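Local structure of putative aminotransferase (Actinomadura melliaura, 4ZWV) at residues A[262-267]-A[291-296]; A[5-10]-A[349-354]. The protein probably transfers an amino group to a sugar with the help of pyridoxal 5'-phosphate, in the biosynthesis of the aminopentose of the indolocarbazole AT2433. One frame throughout, in Å; residues are numbered along the deposited sequence.

Interaction 1. Residues A[262-267]-A[291-296]; sequences LHRENA and GSFYVY
The long helix 243-273 of this aminotransferase holds the connection between strands 289-290 and 296-300 through H263, R264 and A267, which meet G291, F293 and Y296. H263 donates ND1 to the backbone O of F293 at 2.7 Å; the bond is nearly straight (166°), and the acceptor lies in the imidazole plane although the donor stands above the carbonyl plane. The next residue, R264, extends its chain from CG to NE and gives NE to G291 O at 2.8 Å, in the guanidinium plane, while R264 NH2 adds a weak bond to the same oxygen and is also hydrogen-bonded to G167 O. Replacing R264 by alanine removes the guanidinium, and the carbonyl of G291 would probably be left without these donors and the chain there freer to shift. A267 CB sits over the centre of the F293 ring, 3.4 Å from its centroid and 7° off the normal, a CH-pi contact, whereas R264 CG comes to that ring's edge. The same methyl lies 3.9 Å from Y296 CD1, and Y296 OH is held by D271 further along the helix. Y294 points away from the helix at its CB, and its ring stacks on H164, a residue that binds pyridoxal phosphate. That stack places this helix-to-loop packing next to the cofactor site of a DegT/DnrJ/EryC1 aminotransferase.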
loop_
_atom_site.group_PDB
_atom_site.type_symbol
_atom_site.label_atom_id
_atom_site.label_comp_id
_atom_site.label_asym_id
_atom_site.label_seq_id
_atom_site.Cartn_x
_atom_site.Cartn_y
_atom_site.Cartn_z
ATOM N N LEU A 262 -12.405 10.099 -26.698
ATOM C CA LEU A 262 -11.316 10.753 -27.419
ATOM C C LEU A 262 -10.126 9.812 -27.643
ATOM O O LEU A 262 -9.547 9.805 -28.734
ATOM C CB LEU A 262 -10.863 12.014 -26.680
ATOM C CG LEU A 262 -11.895 13.142 -26.640
ATOM C CD1 LEU A 262 -11.430 14.265 -25.734
ATOM C CD2 LEU A 262 -12.164 13.676 -28.043
ATOM N N HIS A 263 -9.760 9.023 -26.627
ATOM C CA HIS A 263 -8.733 7.989 -26.821
ATOM C C HIS A 263 -9.075 7.133 -28.036
ATOM O O HIS A 263 -8.238 6.886 -28.907
ATOM C CB HIS A 263 -8.605 7.065 -25.599
ATOM C CG HIS A 263 -7.761 7.609 -24.482
ATOM N ND1 HIS A 263 -6.530 7.076 -24.160
ATOM C CD2 HIS A 263 -7.985 8.604 -23.589
ATOM C CE1 HIS A 263 -6.027 7.726 -23.125
ATOM N NE2 HIS A 263 -6.891 8.657 -22.757
ATOM N N ARG A 264 -10.322 6.681 -28.082
ATOM C CA ARG A 264 -10.762 5.787 -29.146
ATOM C C ARG A 264 -10.829 6.483 -30.500
ATOM O O ARG A 264 -10.446 5.907 -31.515
ATOM C CB ARG A 264 -12.113 5.174 -28.771
ATOM C CG ARG A 264 -11.968 4.146 -27.653
ATOM C CD ARG A 264 -13.284 3.800 -26.974
ATOM N NE ARG A 264 -13.067 2.743 -25.988
ATOM C CZ ARG A 264 -13.911 2.436 -25.007
ATOM N NH1 ARG A 264 -15.043 3.106 -24.862
ATOM N NH2 ARG A 264 -13.610 1.455 -24.160
ATOM N N GLU A 265 -11.285 7.732 -30.511
ATOM C CA GLU A 265 -11.331 8.515 -31.744
ATOM C C GLU A 265 -9.927 8.750 -32.309
ATOM O O GLU A 265 -9.706 8.635 -33.514
ATOM C CB GLU A 265 -12.039 9.845 -31.489
ATOM C CG GLU A 265 -12.039 10.800 -32.670
ATOM C CD GLU A 265 -12.580 12.178 -32.313
ATOM O OE1 GLU A 265 -13.703 12.261 -31.771
ATOM O OE2 GLU A 265 -11.877 13.178 -32.568
ATOM N N ASN A 266 -8.973 9.052 -31.431
ATOM C CA ASN A 266 -7.597 9.273 -31.871
ATOM C C ASN A 266 -6.963 7.995 -32.423
ATOM O O ASN A 266 -6.238 8.034 -33.420
ATOM C CB ASN A 266 -6.756 9.825 -30.718
ATOM C CG ASN A 266 -7.163 11.228 -30.332
ATOM O OD1 ASN A 266 -7.735 11.969 -31.141
ATOM N ND2 ASN A 266 -6.883 11.605 -29.093
ATOM N N ALA A 267 -7.236 6.871 -31.766
ATOM C CA ALA A 267 -6.765 5.568 -32.236
ATOM C C ALA A 267 -7.329 5.252 -33.620
ATOM O O ALA A 267 -6.616 4.757 -34.500
ATOM C CB ALA A 267 -7.151 4.477 -31.247
ATOM N N GLY A 291 -11.288 -1.839 -26.939
ATOM C CA GLY A 291 -10.179 -1.489 -26.064
ATOM C C GLY A 291 -10.219 -0.040 -25.617
ATOM O O GLY A 291 -11.072 0.739 -26.052
ATOM N N SER A 292 -9.291 0.322 -24.738
ATOM C CA SER A 292 -9.308 1.654 -24.153
ATOM C C SER A 292 -8.117 2.516 -24.546
ATOM O O SER A 292 -8.063 3.686 -24.173
ATOM C CB SER A 292 -9.395 1.536 -22.628
ATOM O OG SER A 292 -10.639 0.944 -22.274
ATOM N N PHE A 293 -7.168 1.940 -25.286
ATOM C CA PHE A 293 -6.057 2.717 -25.865
ATOM C C PHE A 293 -5.359 3.655 -24.882
ATOM O O PHE A 293 -5.295 4.868 -25.071
ATOM C CB PHE A 293 -6.554 3.498 -27.078
ATOM C CG PHE A 293 -6.959 2.610 -28.207
ATOM C CD1 PHE A 293 -5.998 2.047 -29.028
ATOM C CD2 PHE A 293 -8.287 2.298 -28.422
ATOM C CE1 PHE A 293 -6.357 1.208 -30.075
ATOM C CE2 PHE A 293 -8.653 1.460 -29.464
ATOM C CZ PHE A 293 -7.684 0.916 -30.290
ATOM N N TYR A 294 -4.838 3.070 -23.815
ATOM C CA TYR A 294 -3.998 3.794 -22.878
ATOM C C TYR A 294 -2.873 4.491 -23.648
ATOM O O TYR A 294 -2.565 5.663 -23.397
ATOM C CB TYR A 294 -3.453 2.808 -21.846
ATOM C CG TYR A 294 -2.563 3.376 -20.779
ATOM C CD1 TYR A 294 -3.013 4.378 -19.929
ATOM C CD2 TYR A 294 -1.287 2.865 -20.586
ATOM C CE1 TYR A 294 -2.193 4.874 -18.922
ATOM C CE2 TYR A 294 -0.466 3.350 -19.587
ATOM C CZ TYR A 294 -0.926 4.354 -18.766
ATOM O OH TYR A 294 -0.109 4.833 -17.770
ATOM N N VAL A 295 -2.270 3.752 -24.581
ATOM C CA VAL A 295 -1.321 4.294 -25.556
ATOM C C VAL A 295 -1.640 3.620 -26.891
ATOM O O VAL A 295 -2.440 2.686 -26.924
ATOM C CB VAL A 295 0.162 4.036 -25.167
ATOM C CG1 VAL A 295 0.529 4.779 -23.883
ATOM C CG2 VAL A 295 0.428 2.543 -25.027
ATOM N N TYR A 296 -1.007 4.071 -27.967
ATOM C CA TYR A 296 -1.220 3.486 -29.292
ATOM C C TYR A 296 0.082 2.852 -29.773
ATOM O O TYR A 296 1.063 3.547 -30.021
ATOM C CB TYR A 296 -1.716 4.557 -30.273
ATOM C CG TYR A 296 -2.090 4.009 -31.632
ATOM C CD1 TYR A 296 -3.388 3.595 -31.900
ATOM C CD2 TYR A 296 -1.142 3.900 -32.647
ATOM C CE1 TYR A 296 -3.736 3.077 -33.151
ATOM C CE2 TYR A 296 -1.480 3.388 -33.894
ATOM C CZ TYR A 296 -2.780 2.983 -34.136
ATOM O OH TYR A 296 -3.117 2.467 -35.373
#

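Interaction 2. Residues A[5-10]-A[349-354]; sequences IPLFKV and SLPVGW
Segments 5-10 and 349-354 run with their end-to-end directions 65° apart and come nearest at L7 and P351, whose CA atoms are 4.3 Å apart, with no direct backbone hydrogen bond between them. The side chains here make mainly van der Waals contacts, some of them with backbone atoms. L7 reaches across with CD1, which lies 3.4 Å from the backbone C of L350 and also close to P351 N, so that the methyl rests on the peptide link between the two residues; CG anti to the backbone N (chi1 -175°) carries the isobutyl group there. At the proline ring, I5 CG2 touches P351 CB at 3.8 Å, the two side chains crossing at about a right angle. P6 O comes to the same ring carbon and takes its hydrogen bond from W355 NE1.

Polar links between the segments pass through two waters. One lies 2.8 Å from L7 O and accepts from V352 N, linking the two backbones. The second donates to K9 O and accepts the indole N-H of W354, at 3.0 Å from NE1, and lies in the plane of the indole. V10 O is also at the indole edge, 3.5 Å from W354 CZ2, while the K9 chain crosses the end of the ring, with K9 CE 4.1 Å from W354 CH2. The W354 side chain also packs on Q259 and L262 of helix 243-273. Beyond the segments, L7 meets L226 and V10 meets G27 of the second subunit. The contact is therefore a water-bridged packing of the N-terminal loop against strand 347-350 and the residues that follow it, bringing that loop to the subunit interface of this two-chain assembly.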
loop_
_atom_site.group_PDB
_atom_site.type_symbol
_atom_site.label_atom_id
_atom_site.label_comp_id
_atom_site.label_asym_id
_atom_site.label_seq_id
_atom_site.Cartn_x
_atom_site.Cartn_y
_atom_site.Cartn_z
ATOM N N ILE A 5 4.394 16.792 -26.826
ATOM C CA ILE A 5 3.186 15.996 -26.705
ATOM C C ILE A 5 3.487 14.773 -25.847
ATOM O O ILE A 5 4.276 13.923 -26.256
ATOM C CB ILE A 5 2.677 15.553 -28.088
ATOM C CG1 ILE A 5 2.316 16.777 -28.934
ATOM C CG2 ILE A 5 1.490 14.631 -27.932
ATOM C CD1 ILE A 5 2.072 16.460 -30.405
ATOM N N PRO A 6 2.885 14.684 -24.642
ATOM C CA PRO A 6 3.233 13.593 -23.726
ATOM C C PRO A 6 2.522 12.277 -24.045
ATOM O O PRO A 6 1.444 12.269 -24.643
ATOM C CB PRO A 6 2.787 14.135 -22.359
ATOM C CG PRO A 6 1.618 15.011 -22.689
ATOM C CD PRO A 6 1.910 15.619 -24.046
ATOM N N LEU A 7 3.139 11.176 -23.636
ATOM C CA LEU A 7 2.598 9.844 -23.841
ATOM C C LEU A 7 1.498 9.554 -22.823
ATOM O O LEU A 7 0.564 8.800 -23.103
ATOM C CB LEU A 7 3.730 8.815 -23.748
ATOM C CG LEU A 7 3.436 7.351 -24.035
ATOM C CD1 LEU A 7 2.800 7.199 -25.412
ATOM C CD2 LEU A 7 4.742 6.553 -23.953
ATOM N N PHE A 8 1.628 10.169 -21.645
ATOM C CA PHE A 8 0.691 10.013 -20.532
ATOM C C PHE A 8 0.383 11.393 -19.962
ATOM O O PHE A 8 1.215 12.296 -20.040
ATOM C CB PHE A 8 1.266 9.135 -19.404
ATOM C CG PHE A 8 2.019 7.916 -19.876
ATOM C CD1 PHE A 8 1.344 6.754 -20.211
ATOM C CD2 PHE A 8 3.405 7.923 -19.937
ATOM C CE1 PHE A 8 2.039 5.628 -20.625
ATOM C CE2 PHE A 8 4.104 6.804 -20.351
ATOM C CZ PHE A 8 3.419 5.655 -20.692
ATOM N N LYS A 9 -0.792 11.559 -19.365
ATOM C CA LYS A 9 -1.132 12.834 -18.733
ATOM C C LYS A 9 -2.199 12.614 -17.675
ATOM O O LYS A 9 -3.082 11.773 -17.838
ATOM C CB LYS A 9 -1.603 13.850 -19.784
ATOM C CG LYS A 9 -1.770 15.270 -19.263
ATOM C CD LYS A 9 -2.008 16.241 -20.415
ATOM C CE LYS A 9 -2.334 17.635 -19.927
ATOM N NZ LYS A 9 -1.166 18.253 -19.249
ATOM N N VAL A 10 -2.112 13.362 -16.579
ATOM C CA VAL A 10 -3.086 13.232 -15.502
ATOM C C VAL A 10 -4.400 13.923 -15.855
ATOM O O VAL A 10 -4.403 15.069 -16.300
ATOM C CB VAL A 10 -2.543 13.825 -14.187
ATOM C CG1 VAL A 10 -3.580 13.696 -13.083
ATOM C CG2 VAL A 10 -1.257 13.131 -13.784
ATOM N N SER A 349 5.291 2.965 -28.391
ATOM C CA SER A 349 3.984 3.472 -27.977
ATOM C C SER A 349 3.880 4.952 -28.328
ATOM O O SER A 349 4.802 5.730 -28.054
ATOM C CB SER A 349 3.768 3.284 -26.468
ATOM O OG SER A 349 3.826 1.913 -26.084
ATOM N N LEU A 350 2.753 5.337 -28.921
ATOM C CA LEU A 350 2.513 6.718 -29.334
ATOM C C LEU A 350 1.421 7.378 -28.495
ATOM O O LEU A 350 0.504 6.709 -28.022
ATOM C CB LEU A 350 2.120 6.767 -30.812
ATOM C CG LEU A 350 3.130 6.181 -31.798
ATOM C CD1 LEU A 350 2.560 6.177 -33.205
ATOM C CD2 LEU A 350 4.412 6.984 -31.745
ATOM N N PRO A 351 1.517 8.700 -28.301
ATOM C CA PRO A 351 0.453 9.402 -27.572
ATOM C C PRO A 351 -0.881 9.289 -28.289
ATOM O O PRO A 351 -0.933 9.496 -29.502
ATOM C CB PRO A 351 0.932 10.861 -27.560
ATOM C CG PRO A 351 2.409 10.790 -27.792
ATOM C CD PRO A 351 2.602 9.609 -28.708
ATOM N N VAL A 352 -1.946 8.994 -27.555
ATOM C CA VAL A 352 -3.242 8.821 -28.196
ATOM C C VAL A 352 -4.382 9.376 -27.328
ATOM O O VAL A 352 -5.545 9.343 -27.707
ATOM C CB VAL A 352 -3.477 7.319 -28.522
ATOM C CG1 VAL A 352 -3.842 6.546 -27.264
ATOM C CG2 VAL A 352 -4.546 7.142 -29.600
ATOM N N GLY A 353 -4.041 9.913 -26.163
ATOM C CA GLY A 353 -5.059 10.304 -25.199
ATOM C C GLY A 353 -5.863 11.571 -25.453
ATOM O O GLY A 353 -5.692 12.255 -26.471
ATOM N N TRP A 354 -6.746 11.884 -24.499
ATOM C CA TRP A 354 -7.708 12.988 -24.617
ATOM C C TRP A 354 -7.068 14.368 -24.760
ATOM O O TRP A 354 -7.719 15.310 -25.204
ATOM C CB TRP A 354 -8.635 13.003 -23.393
ATOM C CG TRP A 354 -7.862 13.054 -22.107
ATOM C CD1 TRP A 354 -7.482 11.992 -21.344
ATOM C CD2 TRP A 354 -7.339 14.224 -21.455
ATOM N NE1 TRP A 354 -6.765 12.425 -20.247
ATOM C CE2 TRP A 354 -6.662 13.790 -20.298
ATOM C CE3 TRP A 354 -7.381 15.597 -21.739
ATOM C CZ2 TRP A 354 -6.037 14.674 -19.424
ATOM C CZ3 TRP A 354 -6.754 16.472 -20.867
ATOM C CH2 TRP A 354 -6.095 16.004 -19.727
HETATM O O HOH W 1 -1.454 7.970 -24.843
HETATM O O HOH W 2 -5.337 10.561 -18.436
#

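The centres of interactions 1 and 2 are about 10 Å apart, on the same side of the chain's centre. Along the sequence, 5-10 comes first, then 262-267 and 291-296, and last 349-354, so interaction 1 falls between the two halves of interaction 2. Strands 296-300 and 347-350 are neighbours in the antiparallel three-stranded sheet, where Y296 O and L350 N, 2.7 Å apart, probably form a hydrogen bond. A second probable bond joins N266 ND2 of helix 243-273 to V352 O. The two contacts are thus joined directly, interaction 1 lying beside H164 of the cofactor site and interaction 2 reaching the second subunit.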